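Local coordinates for galactan 1,3-beta-galactosidase (Phanerochaete chrysosporium, PDB 7BYS), which acts as an exo-beta-1,3-galactanase of glycoside hydrolase family 43, probably splitting galactose from the beta-1,3-galactan backbone of arabinogalactans, at residues A22-V27 with F245-G250; T30-G35 with C50-D55; D134-S139 with S156-N161; P233-T238 with G389-S394. All blocks are in the same frame, centred on the assembly; numbering follows the deposited sequence.

From the N terminus, 22-27 is the first segment met, and it waits more than two hundred residues for 245-250 to close the long loop of contact 1, joining the first and last blades of the catalytic beta-propeller. Two short loops are nested inside it, in series: contact 2 (30-35 with 50-55) builds the hairpin of the first blade, and contact 3 (134-139 with 156-161) sets a hairpin turn of the third blade against the chain entering that blade. Contacts 1 and 2 touch, since 22-27 and 30-36 are neighbouring strands. Contact 4 opens at 233-238, before contact 1 has closed, and ends at 389-394, so the two cross; it ties the propeller to the carbohydrate-binding module.

Contact 1 (A22-V27 with F245-G250); sequences AGILQV and FDLPLG
Phe245 lays its ring against the backbone and side chain of Ile24, the pair with the most surface buried here. The two belong to strands 22-27 and 242-249, which open the first and last blades of the five-bladed beta-propeller of family 43. The axes of 22-27 and 245-249 come no nearer than 7.2 Å and run 24° from parallel, so side chains have to fill the distance between the blades. With CG anti to the backbone N (chi1 -158°), the Phe245 ring reaches out to strand 22-27. The amide nitrogen of Ile24 sits over the ring centre, 3.6 Å above the plane. Over the same face, Ile24 CB makes a CH-pi contact 4.1 Å from the ring centroid, and CG1 presses on Phe245 CD2 at 3.7 Å. The far end of the ring, CZ, lies 3.5 Å from Ile24 O. The other branch of Ile24 extends the apolar patch, CG2 meeting Leu247 CD1 at 3.8 Å. Ala22 closes the near end: its CB is 4.3 Å from Phe245 CB, while its carbonyl oxygen takes a hydrogen bond from Lys84. Were Phe245 an alanine, a gap would probably open between the blades and Ile24 CB and CG1 would lose the ring face they rest on. The strands keep their backbone hydrogen bonds for their own sheets, Gly23 pairing with Phe34 and Phe245 with Met256. The chemistry implies that first and last blades meet here through dispersion and ring-face packing, interactions that depend on close fit more than on the alignment of donors and acceptors.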
loop_
_atom_site.group_PDB
_atom_site.type_symbol
_atom_site.label_atom_id
_atom_site.label_comp_id
_atom_site.label_asym_id
_atom_site.label_seq_id
_atom_site.Cartn_x
_atom_site.Cartn_y
_atom_site.Cartn_z
ATOM N N ALA A 22 -3.878 6.225 -0.565
ATOM C CA ALA A 22 -4.592 6.315 -1.842
ATOM C C ALA A 22 -6.099 6.445 -1.689
ATOM O O ALA A 22 -6.727 5.749 -0.886
ATOM C CB ALA A 22 -4.334 5.034 -2.636
ATOM N N GLY A 23 -6.678 7.291 -2.533
ATOM C CA GLY A 23 -8.089 7.241 -2.861
ATOM C C GLY A 23 -8.238 7.154 -4.368
ATOM O O GLY A 23 -7.610 7.928 -5.106
ATOM N N ILE A 24 -9.032 6.202 -4.858
ATOM C CA ILE A 24 -9.235 6.006 -6.292
ATOM C C ILE A 24 -10.636 6.466 -6.666
ATOM O O ILE A 24 -11.594 6.256 -5.913
ATOM C CB ILE A 24 -9.015 4.538 -6.713
ATOM C CG1 ILE A 24 -7.668 4.027 -6.201
ATOM C CG2 ILE A 24 -9.097 4.412 -8.234
ATOM C CD1 ILE A 24 -6.445 4.698 -6.835
ATOM N N LEU A 25 -10.752 7.085 -7.839
ATOM C CA LEU A 25 -12.021 7.508 -8.420
ATOM C C LEU A 25 -12.025 7.076 -9.875
ATOM O O LEU A 25 -11.023 7.226 -10.576
ATOM C CB LEU A 25 -12.155 9.048 -8.348
ATOM C CG LEU A 25 -13.213 9.745 -9.221
ATOM C CD1 LEU A 25 -14.617 9.540 -8.684
ATOM C CD2 LEU A 25 -12.902 11.234 -9.347
ATOM N N GLN A 26 -13.146 6.534 -10.338
ATOM C CA GLN A 26 -13.295 6.202 -11.747
ATOM C C GLN A 26 -14.345 7.117 -12.357
ATOM O O GLN A 26 -15.455 7.233 -11.828
ATOM C CB GLN A 26 -13.679 4.733 -11.952
ATOM C CG GLN A 26 -13.669 4.321 -13.421
ATOM C CD GLN A 26 -14.167 2.901 -13.662
ATOM O OE1 GLN A 26 -14.316 2.111 -12.734
ATOM N NE2 GLN A 26 -14.425 2.579 -14.920
ATOM N N VAL A 27 -13.981 7.780 -13.455
ATOM C CA VAL A 27 -14.898 8.613 -14.229
ATOM C C VAL A 27 -14.866 8.085 -15.653
ATOM O O VAL A 27 -13.858 8.232 -16.357
ATOM C CB VAL A 27 -14.515 10.098 -14.188
ATOM C CG1 VAL A 27 -15.550 10.942 -14.954
ATOM C CG2 VAL A 27 -14.356 10.579 -12.754
ATOM N N PHE A 245 -6.721 1.498 0.044
ATOM C CA PHE A 245 -7.892 1.517 -0.824
ATOM C C PHE A 245 -8.108 0.122 -1.381
ATOM O O PHE A 245 -7.142 -0.581 -1.698
ATOM C CB PHE A 245 -7.750 2.522 -1.982
ATOM C CG PHE A 245 -9.076 2.945 -2.559
ATOM C CD1 PHE A 245 -9.808 3.983 -1.982
ATOM C CD2 PHE A 245 -9.616 2.270 -3.648
ATOM C CE1 PHE A 245 -11.048 4.352 -2.494
ATOM C CE2 PHE A 245 -10.855 2.634 -4.162
ATOM C CZ PHE A 245 -11.564 3.672 -3.587
ATOM N N ASP A 246 -9.371 -0.263 -1.523
ATOM C CA ASP A 246 -9.725 -1.605 -1.978
ATOM C C ASP A 246 -10.606 -1.436 -3.207
ATOM O O ASP A 246 -11.774 -1.050 -3.094
ATOM C CB ASP A 246 -10.397 -2.347 -0.837
ATOM C CG ASP A 246 -9.593 -2.242 0.424
ATOM O OD1 ASP A 246 -8.425 -2.722 0.396
ATOM O OD2 ASP A 246 -10.076 -1.623 1.394
ATOM N N LEU A 247 -10.021 -1.672 -4.389
ATOM C CA LEU A 247 -10.674 -1.347 -5.655
ATOM C C LEU A 247 -11.349 -2.585 -6.221
ATOM O O LEU A 247 -10.712 -3.639 -6.302
ATOM C CB LEU A 247 -9.627 -0.849 -6.648
ATOM C CG LEU A 247 -10.227 -0.300 -7.940
ATOM C CD1 LEU A 247 -10.849 1.062 -7.714
ATOM C CD2 LEU A 247 -9.152 -0.216 -9.028
ATOM N N PRO A 248 -12.612 -2.529 -6.641
ATOM C CA PRO A 248 -13.207 -3.708 -7.285
ATOM C C PRO A 248 -12.501 -4.035 -8.595
ATOM O O PRO A 248 -12.017 -3.153 -9.301
ATOM C CB PRO A 248 -14.668 -3.298 -7.524
ATOM C CG PRO A 248 -14.726 -1.845 -7.328
ATOM C CD PRO A 248 -13.558 -1.412 -6.495
ATOM N N LEU A 249 -12.413 -5.332 -8.895
ATOM C CA LEU A 249 -11.745 -5.797 -10.118
ATOM C C LEU A 249 -12.439 -7.098 -10.533
ATOM O O LEU A 249 -12.068 -8.176 -10.073
ATOM C CB LEU A 249 -10.251 -6.017 -9.900
ATOM C CG LEU A 249 -9.480 -6.531 -11.125
ATOM C CD1 LEU A 249 -9.265 -5.418 -12.116
ATOM C CD2 LEU A 249 -8.151 -7.157 -10.730
ATOM N N GLY A 250 -13.469 -6.975 -11.378
ATOM C CA GLY A 250 -14.199 -8.165 -11.796
ATOM C C GLY A 250 -14.823 -8.842 -10.597
ATOM O O GLY A 250 -15.431 -8.194 -9.738
#

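Contact 2 (T30-G35 with C50-D55); sequences TFYWFG and CYTSSD
Phe31 and Trp33 pair with Ser53 and Tyr51 as the two hydrogen-bonded pairs of an antiparallel beta hairpin, strands 30-36 and 48-53, at the middle of the first propeller blade. Each pair closes a ring of two bonds. Phe31 N gives the shortest, to Ser53 O at 2.7 Å, the donor nearly in line with the carbonyl. In return Ser53 N reaches Phe31 O at 2.9 Å, more bent at 148°. Trp33 N lies in the carbonyl plane of Tyr51 O, 2.8 Å away, and Tyr51 N answers to Trp33 O at 3.0 Å, tilted 23° from that carbonyl's plane. Several of these oxygens also receive a CA-H contact; Phe31 O, for example, takes Thr52 CA at 3.2 Å. The alternate residues turn their backbone groups outward to the flanking strands: Tyr32 bonds with Leu25, Phe34 with Gly23, Thr52 with Ser60 and Cys50 with Gln62. Of the polar side-chain ends, Tyr51 OH is paired with Gln18 N, whereas Trp33 NE1 has a weak bond to Ala19 O. Tyr32, Thr52, Phe34 and Cys50 share one face. Here Tyr32 and Thr52 lie side by side, Thr52 CG2 standing 3.4 Å from Tyr32 CE2. Losing the Tyr32 ring to a serine is likely to strip the Thr52 methyl of its aromatic neighbour and the Cys50 sulfur of the ring edge beside it. Cys50 SG, disulfide-bonded to Cys119, stands anti to its backbone N (chi1 -163°), which brings it obliquely to the Phe34 ring, 3.5 Å from CE2.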
loop_
_atom_site.group_PDB
_atom_site.type_symbol
_atom_site.label_atom_id
_atom_site.label_comp_id
_atom_site.label_asym_id
_atom_site.label_seq_id
_atom_site.Cartn_x
_atom_site.Cartn_y
_atom_site.Cartn_z
ATOM N N THR A 30 -11.573 6.508 -17.232
ATOM C CA THR A 30 -10.360 7.092 -16.672
ATOM C C THR A 30 -10.339 6.902 -15.161
ATOM O O THR A 30 -11.343 7.116 -14.480
ATOM C CB THR A 30 -10.266 8.588 -16.994
ATOM O OG1 THR A 30 -10.288 8.770 -18.415
ATOM C CG2 THR A 30 -8.966 9.179 -16.455
ATOM N N PHE A 31 -9.189 6.491 -14.645
ATOM C CA PHE A 31 -8.992 6.328 -13.214
ATOM C C PHE A 31 -8.165 7.487 -12.676
ATOM O O PHE A 31 -7.229 7.956 -13.339
ATOM C CB PHE A 31 -8.316 4.990 -12.899
ATOM C CG PHE A 31 -9.218 3.804 -13.119
ATOM C CD1 PHE A 31 -9.338 3.242 -14.376
ATOM C CD2 PHE A 31 -9.983 3.289 -12.080
ATOM C CE1 PHE A 31 -10.180 2.160 -14.590
ATOM C CE2 PHE A 31 -10.827 2.202 -12.285
ATOM C CZ PHE A 31 -10.931 1.649 -13.536
ATOM N N TYR A 32 -8.520 7.937 -11.474
ATOM C CA TYR A 32 -7.882 9.046 -10.778
ATOM C C TYR A 32 -7.356 8.527 -9.452
ATOM O O TYR A 32 -8.107 7.936 -8.671
ATOM C CB TYR A 32 -8.873 10.203 -10.551
ATOM C CG TYR A 32 -9.330 10.822 -11.843
ATOM C CD1 TYR A 32 -10.311 10.209 -12.624
ATOM C CD2 TYR A 32 -8.762 12.000 -12.300
ATOM C CE1 TYR A 32 -10.709 10.766 -13.838
ATOM C CE2 TYR A 32 -9.160 12.559 -13.509
ATOM C CZ TYR A 32 -10.123 11.934 -14.265
ATOM O OH TYR A 32 -10.515 12.493 -15.465
ATOM N N TRP A 33 -6.068 8.724 -9.217
ATOM C CA TRP A 33 -5.415 8.348 -7.971
ATOM C C TRP A 33 -5.079 9.636 -7.233
ATOM O O TRP A 33 -4.264 10.432 -7.707
ATOM C CB TRP A 33 -4.176 7.515 -8.305
ATOM C CG TRP A 33 -3.372 7.032 -7.128
ATOM C CD1 TRP A 33 -3.606 7.260 -5.798
ATOM C CD2 TRP A 33 -2.182 6.228 -7.194
ATOM N NE1 TRP A 33 -2.629 6.648 -5.040
ATOM C CE2 TRP A 33 -1.740 6.015 -5.872
ATOM C CE3 TRP A 33 -1.433 5.686 -8.252
ATOM C CZ2 TRP A 33 -0.598 5.262 -5.576
ATOM C CZ3 TRP A 33 -0.301 4.948 -7.960
ATOM C CH2 TRP A 33 0.114 4.743 -6.635
ATOM N N PHE A 34 -5.750 9.857 -6.103
ATOM C CA PHE A 34 -5.470 10.964 -5.206
ATOM C C PHE A 34 -4.665 10.451 -4.027
ATOM O O PHE A 34 -4.877 9.334 -3.560
ATOM C CB PHE A 34 -6.770 11.553 -4.653
ATOM C CG PHE A 34 -7.703 12.049 -5.707
ATOM C CD1 PHE A 34 -8.649 11.212 -6.269
ATOM C CD2 PHE A 34 -7.637 13.359 -6.133
ATOM C CE1 PHE A 34 -9.516 11.670 -7.255
ATOM C CE2 PHE A 34 -8.500 13.820 -7.123
ATOM C CZ PHE A 34 -9.432 12.978 -7.684
ATOM N N GLY A 35 -3.758 11.275 -3.523
ATOM C CA GLY A 35 -3.018 10.823 -2.363
ATOM C C GLY A 35 -2.249 11.953 -1.732
ATOM O O GLY A 35 -2.283 13.098 -2.190
ATOM N N CYS A 50 -2.934 14.363 -7.821
ATOM C CA CYS A 50 -3.935 13.805 -8.715
ATOM C C CYS A 50 -3.223 13.225 -9.922
ATOM O O CYS A 50 -2.606 13.974 -10.690
ATOM C CB CYS A 50 -4.915 14.896 -9.171
ATOM S SG CYS A 50 -6.469 14.214 -9.890
ATOM N N TYR A 51 -3.325 11.909 -10.094
ATOM C CA TYR A 51 -2.749 11.202 -11.229
ATOM C C TYR A 51 -3.861 10.499 -11.988
ATOM O O TYR A 51 -4.806 9.993 -11.384
ATOM C CB TYR A 51 -1.752 10.130 -10.770
ATOM C CG TYR A 51 -0.545 10.635 -10.024
ATOM C CD1 TYR A 51 -0.628 10.970 -8.688
ATOM C CD2 TYR A 51 0.690 10.749 -10.663
ATOM C CE1 TYR A 51 0.475 11.430 -7.998
ATOM C CE2 TYR A 51 1.809 11.206 -9.979
ATOM C CZ TYR A 51 1.699 11.544 -8.649
ATOM O OH TYR A 51 2.779 11.999 -7.920
ATOM N N THR A 52 -3.733 10.439 -13.308
ATOM C CA THR A 52 -4.739 9.792 -14.135
ATOM C C THR A 52 -4.149 8.612 -14.902
ATOM O O THR A 52 -2.954 8.585 -15.220
ATOM C CB THR A 52 -5.376 10.778 -15.114
ATOM O OG1 THR A 52 -4.389 11.196 -16.058
ATOM C CG2 THR A 52 -5.929 11.996 -14.389
ATOM N N SER A 53 -4.997 7.627 -15.200
ATOM C CA SER A 53 -4.571 6.481 -15.990
ATOM C C SER A 53 -5.800 5.799 -16.567
ATOM O O SER A 53 -6.890 5.883 -16.003
ATOM C CB SER A 53 -3.823 5.484 -15.096
ATOM O OG SER A 53 -3.509 4.281 -15.769
ATOM N N SER A 54 -5.607 5.113 -17.689
ATOM C CA SER A 54 -6.634 4.233 -18.225
ATOM C C SER A 54 -6.376 2.763 -17.931
ATOM O O SER A 54 -7.269 1.937 -18.163
ATOM C CB SER A 54 -6.758 4.432 -19.733
ATOM O OG SER A 54 -5.590 3.959 -20.379
ATOM N N ASP A 55 -5.189 2.419 -17.414
ATOM C CA ASP A 55 -4.799 1.028 -17.235
ATOM C C ASP A 55 -4.346 0.674 -15.823
ATOM O O ASP A 55 -4.000 -0.488 -15.586
ATOM C CB ASP A 55 -3.710 0.616 -18.241
ATOM C CG ASP A 55 -2.443 1.461 -18.140
ATOM O OD1 ASP A 55 -2.219 2.123 -17.105
ATOM O OD2 ASP A 55 -1.653 1.452 -19.111
#

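Contact 3 (D134-S139 with S156-N161); sequences DSRDES and SDNNQN
Asp134 meets the turn after strand 150-156 with both backbone and side chain. Its carbonyl oxygen accepts from Ser156 OG at 2.7 Å, in the carbonyl plane and on a lone pair; the hydroxyl can do this because it stands anti to its own backbone nitrogen (chi1 -170°). The carboxylate of Asp134 swings over the start of the turn, where OD2 receives Asn158 N at 2.9 Å on its anti side. Arg136 NH1 reaches the same oxygen from the opposite face of the carboxylate, a salt bridge of 3.0 Å coming from well above the plane. The other oxygen, OD1, is paired with Lys129, so the group is held at both ends and its rotation is fixed. Arg136 CG lies anti to the carbonyl carbon (chi1 -73°), and from there the chain runs extended to NE, carrying CD past Asn159 OD1 at 3.5 Å. Its guanidinium stands almost perpendicular to the Asn159 amide, the planes 83° apart, and NH2 goes on to Tyr105 O. Two waters bridge Arg136, Asp137 and Asn159. One, in the guanidinium plane, accepts from Arg136 NH1 and Asn159 N and donates to Asn159 OD1, while a second, 3.0 Å from Asp137 N, donates to that same oxygen. Asp137 binds galactose in a complex of this protein, so the turn is wired to the backbone of a substrate-site residue. The arrangement is that of a beta hairpin of the third blade, closed by a type I' turn from Asp157 to Gln160 with a classic beta bulge, Gln160 and Asn161 facing Ser156.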
loop_
_atom_site.group_PDB
_atom_site.type_symbol
_atom_site.label_atom_id
_atom_site.label_comp_id
_atom_site.label_asym_id
_atom_site.label_seq_id
_atom_site.Cartn_x
_atom_site.Cartn_y
_atom_site.Cartn_z
ATOM N N ASP A 134 -14.753 12.043 17.455
ATOM C CA ASP A 134 -13.464 11.947 16.787
ATOM C C ASP A 134 -13.595 11.240 15.449
ATOM O O ASP A 134 -14.370 10.291 15.282
ATOM C CB ASP A 134 -12.507 11.083 17.610
ATOM C CG ASP A 134 -12.010 11.765 18.861
ATOM O OD1 ASP A 134 -12.347 12.950 19.098
ATOM O OD2 ASP A 134 -11.265 11.092 19.614
ATOM N N SER A 135 -12.777 11.683 14.505
ATOM C CA SER A 135 -12.529 10.932 13.280
ATOM C C SER A 135 -11.052 11.069 12.958
ATOM O O SER A 135 -10.551 12.188 12.800
ATOM C CB SER A 135 -13.387 11.475 12.135
ATOM O OG SER A 135 -13.155 10.761 10.929
ATOM N N ARG A 136 -10.353 9.936 12.862
ATOM C CA ARG A 136 -8.950 9.952 12.472
ATOM C C ARG A 136 -8.797 9.258 11.121
ATOM O O ARG A 136 -9.254 9.809 10.117
ATOM C CB ARG A 136 -8.045 9.436 13.597
ATOM C CG ARG A 136 -7.927 10.458 14.716
ATOM C CD ARG A 136 -7.015 9.986 15.840
ATOM N NE ARG A 136 -6.853 11.007 16.874
ATOM C CZ ARG A 136 -7.706 11.205 17.874
ATOM N NH1 ARG A 136 -8.809 10.481 17.990
ATOM N NH2 ARG A 136 -7.463 12.166 18.760
ATOM N N ASP A 137 -8.218 8.058 11.048
ATOM C CA ASP A 137 -8.204 7.361 9.761
ATOM C C ASP A 137 -9.638 7.206 9.270
ATOM O O ASP A 137 -10.543 6.875 10.044
ATOM C CB ASP A 137 -7.642 5.950 9.919
ATOM C CG ASP A 137 -6.131 5.893 9.931
ATOM O OD1 ASP A 137 -5.468 6.936 10.033
ATOM O OD2 ASP A 137 -5.615 4.766 9.879
ATOM N N GLU A 138 -9.850 7.447 7.981
ATOM C CA GLU A 138 -11.195 7.381 7.429
ATOM C C GLU A 138 -11.141 6.879 5.997
ATOM O O GLU A 138 -10.085 6.865 5.356
ATOM C CB GLU A 138 -11.931 8.733 7.509
ATOM C CG GLU A 138 -11.170 9.952 6.975
ATOM C CD GLU A 138 -10.771 9.849 5.507
ATOM O OE1 GLU A 138 -9.588 10.071 5.218
ATOM O OE2 GLU A 138 -11.622 9.523 4.639
ATOM N N SER A 139 -12.308 6.487 5.498
ATOM C CA SER A 139 -12.508 6.341 4.070
ATOM C C SER A 139 -13.938 6.756 3.751
ATOM O O SER A 139 -14.758 6.985 4.650
ATOM C CB SER A 139 -12.193 4.912 3.614
ATOM O OG SER A 139 -12.330 4.772 2.211
ATOM N N SER A 156 -12.923 6.257 15.549
ATOM C CA SER A 156 -13.508 7.286 16.391
ATOM C C SER A 156 -13.149 7.004 17.847
ATOM O O SER A 156 -12.505 5.998 18.169
ATOM C CB SER A 156 -15.027 7.342 16.162
ATOM O OG SER A 156 -15.606 8.473 16.800
ATOM N N ASP A 157 -13.543 7.931 18.726
ATOM C CA ASP A 157 -13.381 7.796 20.177
ATOM C C ASP A 157 -11.957 7.372 20.553
ATOM O O ASP A 157 -11.716 6.296 21.104
ATOM C CB ASP A 157 -14.458 6.883 20.777
ATOM C CG ASP A 157 -15.876 7.327 20.410
ATOM O OD1 ASP A 157 -16.130 8.546 20.382
ATOM O OD2 ASP A 157 -16.727 6.465 20.121
ATOM N N ASN A 158 -11.002 8.244 20.220
ATOM C CA ASN A 158 -9.584 8.004 20.504
ATOM C C ASN A 158 -9.118 6.682 19.900
ATOM O O ASN A 158 -8.374 5.921 20.515
ATOM C CB ASN A 158 -9.279 8.087 22.003
ATOM C CG ASN A 158 -9.433 9.493 22.555
ATOM O OD1 ASN A 158 -9.334 10.478 21.822
ATOM N ND2 ASN A 158 -9.669 9.594 23.857
ATOM N N ASN A 159 -9.583 6.402 18.682
ATOM C CA ASN A 159 -9.284 5.216 17.879
ATOM C C ASN A 159 -9.923 3.934 18.406
ATOM O O ASN A 159 -9.747 2.881 17.792
ATOM C CB ASN A 159 -7.780 5.003 17.634
ATOM C CG ASN A 159 -7.204 5.978 16.613
ATOM O OD1 ASN A 159 -7.933 6.615 15.855
ATOM N ND2 ASN A 159 -5.885 6.071 16.573
ATOM N N GLN A 160 -10.690 3.987 19.495
ATOM C CA GLN A 160 -11.173 2.754 20.108
ATOM C C GLN A 160 -12.392 2.165 19.406
ATOM O O GLN A 160 -12.533 0.941 19.369
ATOM C CB GLN A 160 -11.491 2.975 21.587
ATOM C CG GLN A 160 -10.303 3.475 22.390
ATOM C CD GLN A 160 -9.078 2.612 22.171
ATOM O OE1 GLN A 160 -9.033 1.453 22.602
ATOM N NE2 GLN A 160 -8.088 3.155 21.468
ATOM N N ASN A 161 -13.272 2.993 18.851
ATOM C CA ASN A 161 -14.557 2.543 18.330
ATOM C C ASN A 161 -14.613 2.863 16.846
ATOM O O ASN A 161 -14.457 4.026 16.455
ATOM C CB ASN A 161 -15.719 3.241 19.050
ATOM C CG ASN A 161 -15.673 3.044 20.558
ATOM O OD1 ASN A 161 -15.185 2.030 21.053
ATOM N ND2 ASN A 161 -16.178 4.026 21.296
HETATM O O HOH W 1 -14.970 10.761 19.991
HETATM O O HOH W 2 -10.029 8.310 16.426
HETATM O O HOH W 3 -6.957 6.369 13.170
#

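Contact 4 (P233-T238 with G389-S394); sequences PSATRT and GNVVIS
Pro233 O is gripped twice by Thr236, whose backbone N and hydroxyl both donate to it, OG1 at 2.8 Å and in the carbonyl plane. These bonds tighten the 3-10 turn 234-236 of the catalytic propeller where it meets the beta-sandwich of the family 35 carbohydrate-binding module, at the head of strand 392-402. Thr236 OG1 also bonds Trp239 N, tying the turn to the short helix that follows. With the hydroxyl engaged by Pro233 O and Trp239 N, what the turn offers across the boundary is mainly apolar. Ala235 points its methyl at the module, and CB comes within 4.1 Å of Val391 CG2. Thr236 CB approaches Ile393 CG2 at 4.4 Å, a looser touch deeper in the interface. Only 155 Å² is buried between the segments, so this is a light contact; nearby, a salt bridge from Arg237 to Asp385 adds a charged link. Val392 points away from 233-238, and its side chain lies about 4 Å from that of the calcium ligand Asp422. Val391 itself sets one methyl anti to its backbone nitrogen (chi1 -180°), and this branch, CG1, comes to rest 3.4 Å from Ala235 O.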
loop_
_atom_site.group_PDB
_atom_site.type_symbol
_atom_site.label_atom_id
_atom_site.label_comp_id
_atom_site.label_asym_id
_atom_site.label_seq_id
_atom_site.Cartn_x
_atom_site.Cartn_y
_atom_site.Cartn_z
ATOM N N PRO A 233 -0.867 -13.835 5.622
ATOM C CA PRO A 233 -0.244 -14.552 6.749
ATOM C C PRO A 233 0.124 -13.576 7.859
ATOM O O PRO A 233 0.769 -12.560 7.613
ATOM C CB PRO A 233 1.007 -15.183 6.118
ATOM C CG PRO A 233 0.695 -15.258 4.656
ATOM C CD PRO A 233 -0.130 -14.044 4.360
ATOM N N SER A 234 -0.312 -13.873 9.087
ATOM C CA SER A 234 -0.211 -12.879 10.152
ATOM C C SER A 234 1.229 -12.455 10.409
ATOM O O SER A 234 1.488 -11.273 10.667
ATOM C CB SER A 234 -0.892 -13.364 11.438
ATOM O OG SER A 234 -0.538 -14.688 11.752
ATOM N N ALA A 235 2.184 -13.392 10.334
ATOM C CA ALA A 235 3.561 -13.041 10.658
ATOM C C ALA A 235 4.115 -11.975 9.719
ATOM O O ALA A 235 5.013 -11.218 10.100
ATOM C CB ALA A 235 4.449 -14.291 10.652
ATOM N N THR A 236 3.586 -11.890 8.496
ATOM C CA THR A 236 4.121 -10.932 7.533
ATOM C C THR A 236 3.620 -9.511 7.745
ATOM O O THR A 236 4.111 -8.605 7.068
ATOM C CB THR A 236 3.805 -11.323 6.080
ATOM O OG1 THR A 236 2.415 -11.125 5.808
ATOM C CG2 THR A 236 4.198 -12.766 5.778
ATOM N N ARG A 237 2.641 -9.302 8.626
ATOM C CA ARG A 237 2.090 -7.972 8.878
ATOM C C ARG A 237 1.593 -7.347 7.574
ATOM O O ARG A 237 1.998 -6.252 7.174
ATOM C CB ARG A 237 3.101 -7.081 9.601
ATOM C CG ARG A 237 3.734 -7.763 10.813
ATOM C CD ARG A 237 4.807 -6.908 11.471
ATOM N NE ARG A 237 5.923 -6.682 10.559
ATOM C CZ ARG A 237 6.875 -5.775 10.747
ATOM N NH1 ARG A 237 6.862 -4.986 11.820
ATOM N NH2 ARG A 237 7.833 -5.631 9.835
ATOM N N THR A 238 0.693 -8.086 6.915
ATOM C CA THR A 238 0.143 -7.704 5.614
ATOM C C THR A 238 1.251 -7.516 4.587
ATOM O O THR A 238 1.234 -6.578 3.785
ATOM C CB THR A 238 -0.791 -6.490 5.688
ATOM O OG1 THR A 238 -1.529 -6.527 6.914
ATOM C CG2 THR A 238 -1.808 -6.533 4.552
ATOM N N GLY A 389 13.501 -12.612 12.883
ATOM C CA GLY A 389 14.547 -13.341 12.196
ATOM C C GLY A 389 14.074 -14.590 11.480
ATOM O O GLY A 389 14.815 -15.130 10.653
ATOM N N ASN A 390 12.853 -15.047 11.769
ATOM C CA ASN A 390 12.270 -16.206 11.106
ATOM C C ASN A 390 11.087 -15.840 10.213
ATOM O O ASN A 390 10.308 -16.715 9.847
ATOM C CB ASN A 390 11.859 -17.250 12.149
ATOM C CG ASN A 390 11.714 -18.647 11.569
ATOM O OD1 ASN A 390 12.468 -19.052 10.687
ATOM N ND2 ASN A 390 10.735 -19.393 12.076
ATOM N N VAL A 391 10.944 -14.567 9.852
ATOM C CA VAL A 391 9.844 -14.095 9.013
ATOM C C VAL A 391 10.450 -13.529 7.738
ATOM O O VAL A 391 11.256 -12.593 7.794
ATOM C CB VAL A 391 9.019 -13.016 9.730
ATOM C CG1 VAL A 391 7.878 -12.547 8.839
ATOM C CG2 VAL A 391 8.506 -13.537 11.072
ATOM N N VAL A 392 10.029 -14.056 6.593
ATOM C CA VAL A 392 10.579 -13.681 5.292
ATOM C C VAL A 392 9.563 -12.812 4.558
ATOM O O VAL A 392 8.365 -13.134 4.520
ATOM C CB VAL A 392 10.952 -14.930 4.477
ATOM C CG1 VAL A 392 11.285 -14.565 3.016
ATOM C CG2 VAL A 392 12.120 -15.638 5.156
ATOM N N ILE A 393 10.031 -11.691 4.009
ATOM C CA ILE A 393 9.291 -10.924 3.018
ATOM C C ILE A 393 10.198 -10.717 1.815
ATOM O O ILE A 393 11.364 -11.097 1.836
ATOM C CB ILE A 393 8.753 -9.587 3.569
ATOM C CG1 ILE A 393 9.905 -8.670 3.988
ATOM C CG2 ILE A 393 7.749 -9.821 4.722
ATOM C CD1 ILE A 393 9.484 -7.237 4.335
ATOM N N SER A 394 9.667 -10.107 0.759
ATOM C CA SER A 394 10.468 -9.883 -0.438
ATOM C C SER A 394 10.440 -8.423 -0.858
ATOM O O SER A 394 9.446 -7.721 -0.656
ATOM C CB SER A 394 10.023 -10.786 -1.598
ATOM O OG SER A 394 8.743 -10.383 -2.072
#